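Local coordinates for protein transcriptional regulator AcuR (Rhodobacter sphaeroides 2.4.1, PDB 3BRU) that represses transcription of its own operon as a TetR-family DNA-binding regulator and probably binds two operator sequences in the promoter, at residues A[44-48]-A[49-53]; A[197-201]-A[202-206]; A[174-178]-A[179-183]. All blocks are in the same frame, centred on the assembly; numbering follows the deposited sequence. Where two conformers were deposited one is given.

Contact 1. Residues A[44-48]-A[49-53]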
loop_
_atom_site.group_PDB
_atom_site.type_symbol
_atom_site.label_atom_id
_atom_site.label_comp_id
_atom_site.label_asym_id
_atom_site.label_seq_id
_atom_site.Cartn_x
_atom_site.Cartn_y
_atom_site.Cartn_z
ATOM N N THR A 44 13.056 2.048 -3.573
ATOM C CA THR A 44 12.472 0.999 -2.710
ATOM C C THR A 44 12.511 1.434 -1.223
ATOM O O THR A 44 11.736 0.960 -0.408
ATOM C CB THR A 44 13.158 -0.394 -2.916
ATOM O OG1 THR A 44 14.548 -0.302 -2.610
ATOM C CG2 THR A 44 13.022 -0.854 -4.375
ATOM N N GLU A 45 13.413 2.348 -0.892
ATOM C CA GLU A 45 13.586 2.803 0.472
ATOM C C GLU A 45 12.735 4.048 0.736
ATOM O O GLU A 45 12.082 4.160 1.778
ATOM C CB GLU A 45 15.066 3.072 0.739
ATOM C CG GLU A 45 15.354 3.519 2.156
ATOM C CD GLU A 45 16.712 3.054 2.688
ATOM O OE1 GLU A 45 17.560 2.553 1.869
ATOM O OE2 GLU A 45 16.918 3.196 3.937
ATOM N N LYS A 46 12.753 4.987 -0.207
ATOM C CA LYS A 46 11.984 6.230 -0.107
ATOM C C LYS A 46 10.858 6.159 -1.144
ATOM O O LYS A 46 9.936 5.369 -1.002
ATOM C CB LYS A 46 12.877 7.459 -0.283
ATOM C CG LYS A 46 13.994 7.473 0.707
ATOM C CD LYS A 46 14.435 8.856 1.098
ATOM C CE LYS A 46 15.546 9.360 0.194
ATOM N NZ LYS A 46 15.838 10.783 0.514
ATOM N N GLY A 47 10.931 6.936 -2.194
ATOM C CA GLY A 47 10.017 6.772 -3.295
ATOM C C GLY A 47 10.469 7.757 -4.344
ATOM O O GLY A 47 11.480 8.461 -4.161
ATOM N N TYR A 48 9.722 7.820 -5.440
ATOM C CA TYR A 48 10.045 8.701 -6.552
ATOM C C TYR A 48 10.019 10.196 -6.192
ATOM O O TYR A 48 11.005 10.895 -6.465
ATOM C CB TYR A 48 9.106 8.383 -7.700
ATOM C CG TYR A 48 9.311 9.171 -8.953
ATOM C CD1 TYR A 48 10.050 8.634 -10.001
ATOM C CD2 TYR A 48 8.743 10.452 -9.116
ATOM C CE1 TYR A 48 10.214 9.340 -11.192
ATOM C CE2 TYR A 48 8.899 11.162 -10.318
ATOM C CZ TYR A 48 9.631 10.584 -11.349
ATOM O OH TYR A 48 9.848 11.237 -12.532
ATOM N N SER A 49 8.927 10.669 -5.574
ATOM C CA SER A 49 8.789 12.091 -5.168
ATOM C C SER A 49 9.886 12.621 -4.228
ATOM O O SER A 49 10.136 13.812 -4.195
ATOM C CB SER A 49 7.432 12.384 -4.497
ATOM O OG SER A 49 6.339 11.769 -5.155
ATOM N N SER A 50 10.514 11.721 -3.462
ATOM C CA SER A 50 11.508 12.050 -2.438
ATOM C C SER A 50 12.925 12.122 -2.980
ATOM O O SER A 50 13.833 12.648 -2.342
ATOM C CB SER A 50 11.493 10.952 -1.381
ATOM O OG SER A 50 10.843 11.420 -0.227
ATOM N N VAL A 51 13.130 11.543 -4.145
ATOM C CA VAL A 51 14.478 11.309 -4.590
ATOM C C VAL A 51 14.763 12.086 -5.866
ATOM O O VAL A 51 14.135 11.838 -6.900
ATOM C CB VAL A 51 14.716 9.794 -4.789
ATOM C CG1 VAL A 51 16.092 9.537 -5.335
ATOM C CG2 VAL A 51 14.528 9.064 -3.460
ATOM N N GLY A 52 15.717 13.019 -5.797
ATOM C CA GLY A 52 16.120 13.780 -6.969
ATOM C C GLY A 52 17.279 13.120 -7.713
ATOM O O GLY A 52 17.943 12.214 -7.189
ATOM N N VAL A 53 17.531 13.601 -8.923
ATOM C CA VAL A 53 18.618 13.117 -9.750
ATOM C C VAL A 53 19.990 13.309 -9.105
ATOM O O VAL A 53 20.842 12.423 -9.203
ATOM C CB VAL A 53 18.571 13.764 -11.166
ATOM C CG1 VAL A 53 19.834 13.457 -12.001
ATOM C CG2 VAL A 53 17.309 13.328 -11.895
#
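Lys46 lays its side chain obliquely across Val51. Its CE lies 3.8 Å from Val51 CG2, and its CB reaches both that methyl and, at 3.9 Å, Ser50 CB. The lysine leaves the backbone with CG beside its own N (chi1 -57°), and its chain then bends at chi2 and chi3, which carries CE over the valine. Its NZ makes a long, weak ion pair with Glu55. Val51 CG2 also packs against the backbone, 3.2 Å from Gly47 O. The valine is buried, and it also touches His42 and Leu43 of helix 31-45.

The backbone here makes a type I beta turn from Tyr48 to Val51. It links helix 31-45 to helix 53-60, the first helix of the predicted helix-turn-helix motif of this TetR-type DNA-binding domain. Val51 N closes the turn on Tyr48 O at 3.2 Å. Ser50 N makes a weak bond to Gly47 O at 3.5 Å.

Tyr48 has CG anti to the backbone N (chi1 -178°), which places its ring beside Phe144 and Lys74. The ring meets Phe144 edge-to-face and makes a cation-pi contact with Lys74. Ser49 OG bonds Glu136, and Ser50 OG bonds Ser49 OG of the second subunit.

Contact 2. Residues A[197-201]-A[202-206]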
loop_
_atom_site.group_PDB
_atom_site.type_symbol
_atom_site.label_atom_id
_atom_site.label_comp_id
_atom_site.label_asym_id
_atom_site.label_seq_id
_atom_site.Cartn_x
_atom_site.Cartn_y
_atom_site.Cartn_z
ATOM N N LYS A 197 7.416 -2.536 6.209
ATOM C CA LYS A 197 8.325 -1.373 6.091
ATOM C C LYS A 197 8.040 -0.197 7.078
ATOM O O LYS A 197 8.958 0.409 7.610
ATOM C CB LYS A 197 8.347 -0.912 4.630
ATOM C CG LYS A 197 9.253 0.246 4.369
ATOM C CD LYS A 197 9.678 0.271 2.909
ATOM C CE LYS A 197 8.470 0.254 1.924
ATOM N NZ LYS A 197 7.586 1.424 2.054
ATOM N N LEU A 198 6.767 0.102 7.314
ATOM C CA LEU A 198 6.348 0.971 8.400
ATOM C C LEU A 198 6.735 0.474 9.826
ATOM O O LEU A 198 7.229 1.246 10.643
ATOM C CB LEU A 198 4.830 1.225 8.318
ATOM C CG LEU A 198 4.230 2.002 9.479
ATOM C CD1 LEU A 198 4.769 3.405 9.506
ATOM C CD2 LEU A 198 2.736 2.062 9.403
ATOM N N GLU A 199 6.467 -0.789 10.142
ATOM C CA GLU A 199 6.745 -1.308 11.485
ATOM C C GLU A 199 8.185 -1.795 11.685
ATOM O O GLU A 199 8.604 -2.035 12.821
ATOM C CB GLU A 199 5.742 -2.413 11.858
ATOM C CG GLU A 199 4.340 -1.833 12.064
ATOM C CD GLU A 199 3.231 -2.868 12.210
ATOM O OE1 GLU A 199 3.429 -3.870 12.962
ATOM O OE2 GLU A 199 2.156 -2.658 11.555
ATOM N N LEU A 200 8.926 -1.911 10.580
ATOM C CA LEU A 200 10.302 -2.429 10.563
ATOM C C LEU A 200 10.407 -3.815 11.173
ATOM O O LEU A 200 11.272 -4.034 12.011
ATOM C CB LEU A 200 11.286 -1.449 11.236
ATOM C CG LEU A 200 11.326 -0.082 10.559
ATOM C CD1 LEU A 200 12.147 0.924 11.363
ATOM C CD2 LEU A 200 11.859 -0.225 9.118
ATOM N N ARG A 201 9.502 -4.713 10.774
ATOM C CA ARG A 201 9.459 -6.086 11.273
ATOM C C ARG A 201 8.598 -6.989 10.362
ATOM O O ARG A 201 7.752 -6.494 9.607
ATOM C CB ARG A 201 8.906 -6.111 12.696
ATOM C CG ARG A 201 7.441 -5.706 12.796
ATOM C CD ARG A 201 7.062 -5.472 14.232
ATOM N NE ARG A 201 5.628 -5.261 14.363
ATOM C CZ ARG A 201 4.950 -5.390 15.498
ATOM N NH1 ARG A 201 5.580 -5.738 16.622
ATOM N NH2 ARG A 201 3.636 -5.182 15.501
ATOM N N PRO A 202 8.797 -8.325 10.428
ATOM C CA PRO A 202 8.038 -9.180 9.493
ATOM C C PRO A 202 6.607 -9.529 9.923
ATOM O O PRO A 202 5.882 -10.139 9.159
ATOM C CB PRO A 202 8.906 -10.434 9.406
ATOM C CG PRO A 202 9.503 -10.556 10.769
ATOM C CD PRO A 202 9.702 -9.124 11.280
ATOM N N ASP A 203 6.185 -9.103 11.109
ATOM C CA ASP A 203 4.886 -9.488 11.665
ATOM C C ASP A 203 3.683 -9.326 10.730
ATOM O O ASP A 203 2.859 -10.229 10.685
ATOM C CB ASP A 203 4.624 -8.749 12.977
ATOM C CG ASP A 203 5.794 -8.874 13.955
ATOM O OD1 ASP A 203 6.968 -8.894 13.491
ATOM O OD2 ASP A 203 5.536 -8.941 15.192
ATOM N N PRO A 204 3.559 -8.166 10.026
ATOM C CA PRO A 204 2.430 -8.010 9.090
ATOM C C PRO A 204 2.456 -8.998 7.927
ATOM O O PRO A 204 1.391 -9.323 7.389
ATOM C CB PRO A 204 2.584 -6.573 8.580
ATOM C CG PRO A 204 3.445 -5.892 9.600
ATOM C CD PRO A 204 4.390 -6.940 10.064
ATOM N N LEU A 205 3.652 -9.463 7.549
ATOM C CA LEU A 205 3.790 -10.477 6.552
ATOM C C LEU A 205 3.189 -11.776 7.043
ATOM O O LEU A 205 2.448 -12.418 6.291
ATOM C CB LEU A 205 5.270 -10.692 6.182
ATOM C CG LEU A 205 6.037 -9.466 5.683
ATOM C CD1 LEU A 205 7.482 -9.867 5.334
ATOM C CD2 LEU A 205 5.315 -8.824 4.489
ATOM N N HIS A 206 3.497 -12.164 8.289
ATOM C CA HIS A 206 3.057 -13.442 8.819
ATOM C C HIS A 206 1.553 -13.394 9.046
ATOM O O HIS A 206 0.815 -14.360 8.799
ATOM C CB HIS A 206 3.751 -13.772 10.146
ATOM C CG HIS A 206 5.252 -13.781 10.080
ATOM N ND1 HIS A 206 6.044 -13.577 11.195
ATOM C CD2 HIS A 206 6.105 -13.982 9.047
ATOM C CE1 HIS A 206 7.317 -13.669 10.853
ATOM N NE2 HIS A 206 7.380 -13.888 9.552
#
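Arg201 and Asp203 stack their flat ends at the bend between helix 178-199 and helix 203-212, the last two helices of the TetR-type C-terminal domain. Leu200, with positive phi, takes the chain out of the first helix, and Pro202 leads into the second.

The packed part of the contact is at Pro204, which is buried. Pro204 CG rests against the Glu199 carboxylate, 3.9 Å from Glu199 OE1. The proline also packs on Arg195 and on Glu183 of the second subunit. Glu199 OE2 forms a salt bridge with Arg195, one turn back along the helix.

The solvent side belongs to Arg201, which is exposed and joins Glu199 and Asp203 in a salt-bridge network. Arg201 was modelled in two conformers, so the network as described holds for one of them. Arg201 meets Glu199 side-on, with two nitrogens on one oxygen. NH2 lies 2.9 Å from Glu199 OE1, nearly along the C-O axis. NE, 3.0 Å from Glu199 OE1, meets the anti lone pair of that oxygen. Both bonds are bent at the hydrogen, and OE1 lies close to the guanidinium plane.

Asp203 comes over one face of the guanidinium, its carboxylate plane only 10° from that of the arginine. Asp203 OD2 stands 3.5 Å from Arg201 NH1, but no N-H points at it, and the attraction is of charges alone. Asp203 OD1 packs on the aliphatic stem, 3.3 Å from Arg201 CG. A chi1 of 67° sets CG between the arginine's own N and carbonyl carbon, and the extended chain beyond it runs across Asp203 at about a right angle.

At the start of the next helix, Pro202 O sits over the centre of the His206 ring, 3.8 Å above its plane.

Contact 3. Residues A[174-178]-A[179-183]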
loop_
_atom_site.group_PDB
_atom_site.type_symbol
_atom_site.label_atom_id
_atom_site.label_comp_id
_atom_site.label_asym_id
_atom_site.label_seq_id
_atom_site.Cartn_x
_atom_site.Cartn_y
_atom_site.Cartn_z
ATOM N N ALA A 174 -12.525 -26.592 -5.873
ATOM C CA ALA A 174 -13.087 -26.235 -7.183
ATOM C C ALA A 174 -13.970 -24.996 -7.081
ATOM O O ALA A 174 -14.221 -24.318 -8.062
ATOM C CB ALA A 174 -13.875 -27.395 -7.755
ATOM N N ASP A 175 -14.412 -24.717 -5.866
ATOM C CA ASP A 175 -15.186 -23.543 -5.500
ATOM C C ASP A 175 -14.587 -22.161 -5.868
ATOM O O ASP A 175 -15.297 -21.279 -6.378
ATOM C CB ASP A 175 -15.355 -23.602 -3.992
ATOM C CG ASP A 175 -16.659 -23.091 -3.549
ATOM O OD1 ASP A 175 -17.005 -23.323 -2.374
ATOM O OD2 ASP A 175 -17.351 -22.470 -4.375
ATOM N N HIS A 176 -13.298 -21.981 -5.586
ATOM C CA HIS A 176 -12.592 -20.704 -5.738
ATOM C C HIS A 176 -12.323 -20.264 -7.176
ATOM O O HIS A 176 -12.031 -21.099 -8.040
ATOM C CB HIS A 176 -11.264 -20.780 -4.988
ATOM C CG HIS A 176 -11.421 -20.694 -3.510
ATOM N ND1 HIS A 176 -11.645 -19.499 -2.861
ATOM C CD2 HIS A 176 -11.437 -21.653 -2.555
ATOM C CE1 HIS A 176 -11.784 -19.723 -1.565
ATOM N NE2 HIS A 176 -11.669 -21.023 -1.354
ATOM N N ASP A 177 -12.412 -18.956 -7.426
ATOM C CA ASP A 177 -11.959 -18.389 -8.700
ATOM C C ASP A 177 -10.443 -18.081 -8.613
ATOM O O ASP A 177 -10.029 -17.249 -7.793
ATOM C CB ASP A 177 -12.790 -17.141 -9.079
ATOM C CG ASP A 177 -12.301 -16.448 -10.386
ATOM O OD1 ASP A 177 -11.418 -16.991 -11.091
ATOM O OD2 ASP A 177 -12.806 -15.338 -10.717
ATOM N N PRO A 178 -9.610 -18.796 -9.419
ATOM C CA PRO A 178 -8.146 -18.569 -9.357
ATOM C C PRO A 178 -7.729 -17.133 -9.689
ATOM O O PRO A 178 -6.794 -16.617 -9.070
ATOM C CB PRO A 178 -7.555 -19.590 -10.344
ATOM C CG PRO A 178 -8.691 -20.143 -11.120
ATOM C CD PRO A 178 -9.967 -19.894 -10.349
ATOM N N ASP A 179 -8.424 -16.472 -10.609
ATOM C CA ASP A 179 -8.068 -15.086 -10.948
ATOM C C ASP A 179 -8.378 -14.085 -9.828
ATOM O O ASP A 179 -7.589 -13.153 -9.595
ATOM C CB ASP A 179 -8.783 -14.639 -12.212
ATOM C CG ASP A 179 -8.294 -15.362 -13.433
ATOM O OD1 ASP A 179 -7.059 -15.295 -13.711
ATOM O OD2 ASP A 179 -9.153 -15.984 -14.115
ATOM N N ALA A 180 -9.538 -14.264 -9.182
ATOM C CA ALA A 180 -9.988 -13.412 -8.063
ATOM C C ALA A 180 -9.083 -13.584 -6.847
ATOM O O ALA A 180 -8.677 -12.626 -6.170
ATOM C CB ALA A 180 -11.475 -13.718 -7.693
ATOM N N LEU A 181 -8.734 -14.826 -6.596
ATOM C CA LEU A 181 -7.821 -15.128 -5.503
ATOM C C LEU A 181 -6.396 -14.567 -5.767
ATOM O O LEU A 181 -5.774 -13.972 -4.871
ATOM C CB LEU A 181 -7.821 -16.626 -5.269
ATOM C CG LEU A 181 -7.464 -17.015 -3.842
ATOM C CD1 LEU A 181 -8.457 -16.428 -2.865
ATOM C CD2 LEU A 181 -7.396 -18.531 -3.769
ATOM N N ALA A 182 -5.927 -14.678 -7.009
ATOM C CA ALA A 182 -4.625 -14.111 -7.396
ATOM C C ALA A 182 -4.608 -12.594 -7.199
ATOM O O ALA A 182 -3.603 -12.044 -6.772
ATOM C CB ALA A 182 -4.276 -14.470 -8.843
ATOM N N GLU A 183 -5.727 -11.926 -7.537
ATOM C CA GLU A 183 -5.822 -10.515 -7.384
ATOM C C GLU A 183 -5.882 -10.177 -5.904
ATOM O O GLU A 183 -5.196 -9.255 -5.459
ATOM C CB GLU A 183 -7.029 -9.931 -8.130
ATOM C CG GLU A 183 -7.018 -8.400 -8.057
ATOM C CD GLU A 183 -8.193 -7.736 -8.742
ATOM O OE1 GLU A 183 -9.151 -8.454 -9.117
ATOM O OE2 GLU A 183 -8.168 -6.490 -8.887
#
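Asp177 O accepts from Leu181 N at 3.0 Å, the first i to i+4 bond of the helix. Ala182 N donates in the same i to i+4 way to Pro178 O, also at 3.0 Å.

Asp177 is the N-cap of helix 178-199, a long helix of the TetR-type C-terminal domain, and Pro178 begins its first turn. With CG anti to its own N (chi1 177°), the Asp177 carboxylate swings back over the helix start. Asp177 OD1 takes the capping bond from Asp179 N at 3.1 Å, and the donor lies above the carboxylate plane. Asp177 OD2 instead rests 3.7 Å from the methyl CB of Ala180, and has a long, weak ion pair with Arg210 of the second subunit.

Replacing Asp177 by an alanine removes the carboxylate and is likely to leave Asp179 N without its capping acceptor and Arg210 of the second subunit without its weak ionic partner.

The Asp179 carboxylate stands almost perpendicular to that of Asp177. Their nearest oxygens, Asp177 OD1 and Asp179 OD2, are 3.9 Å apart, a close approach of like charges. Leu181, which is buried, has CB 3.4 Å from Asp177 O. Pro178 leans on Phe163 of helix 143-167.

Overall arrangement
Contact 1 belongs to the DNA-binding domain, whereas contacts 2 and 3 both lie in the C-terminal domain and involve helix 178-199. Contact 3 starts that helix and contact 2 leaves it, with their centres about 26 Å apart. Contacts 1 and 3 lie on opposite sides of the chain's centre, their own centres about 35 Å apart. Contact 2 is a surface contact; the other two are partly buried. Their chemistry differs accordingly: aliphatic packing over a backbone turn in contact 1, charged side chains in contact 2, and backbone bonds with a carboxylate cap in contact 3. Lys197 touches Thr44 O, which joins contacts 1 and 2. All three reach the second subunit.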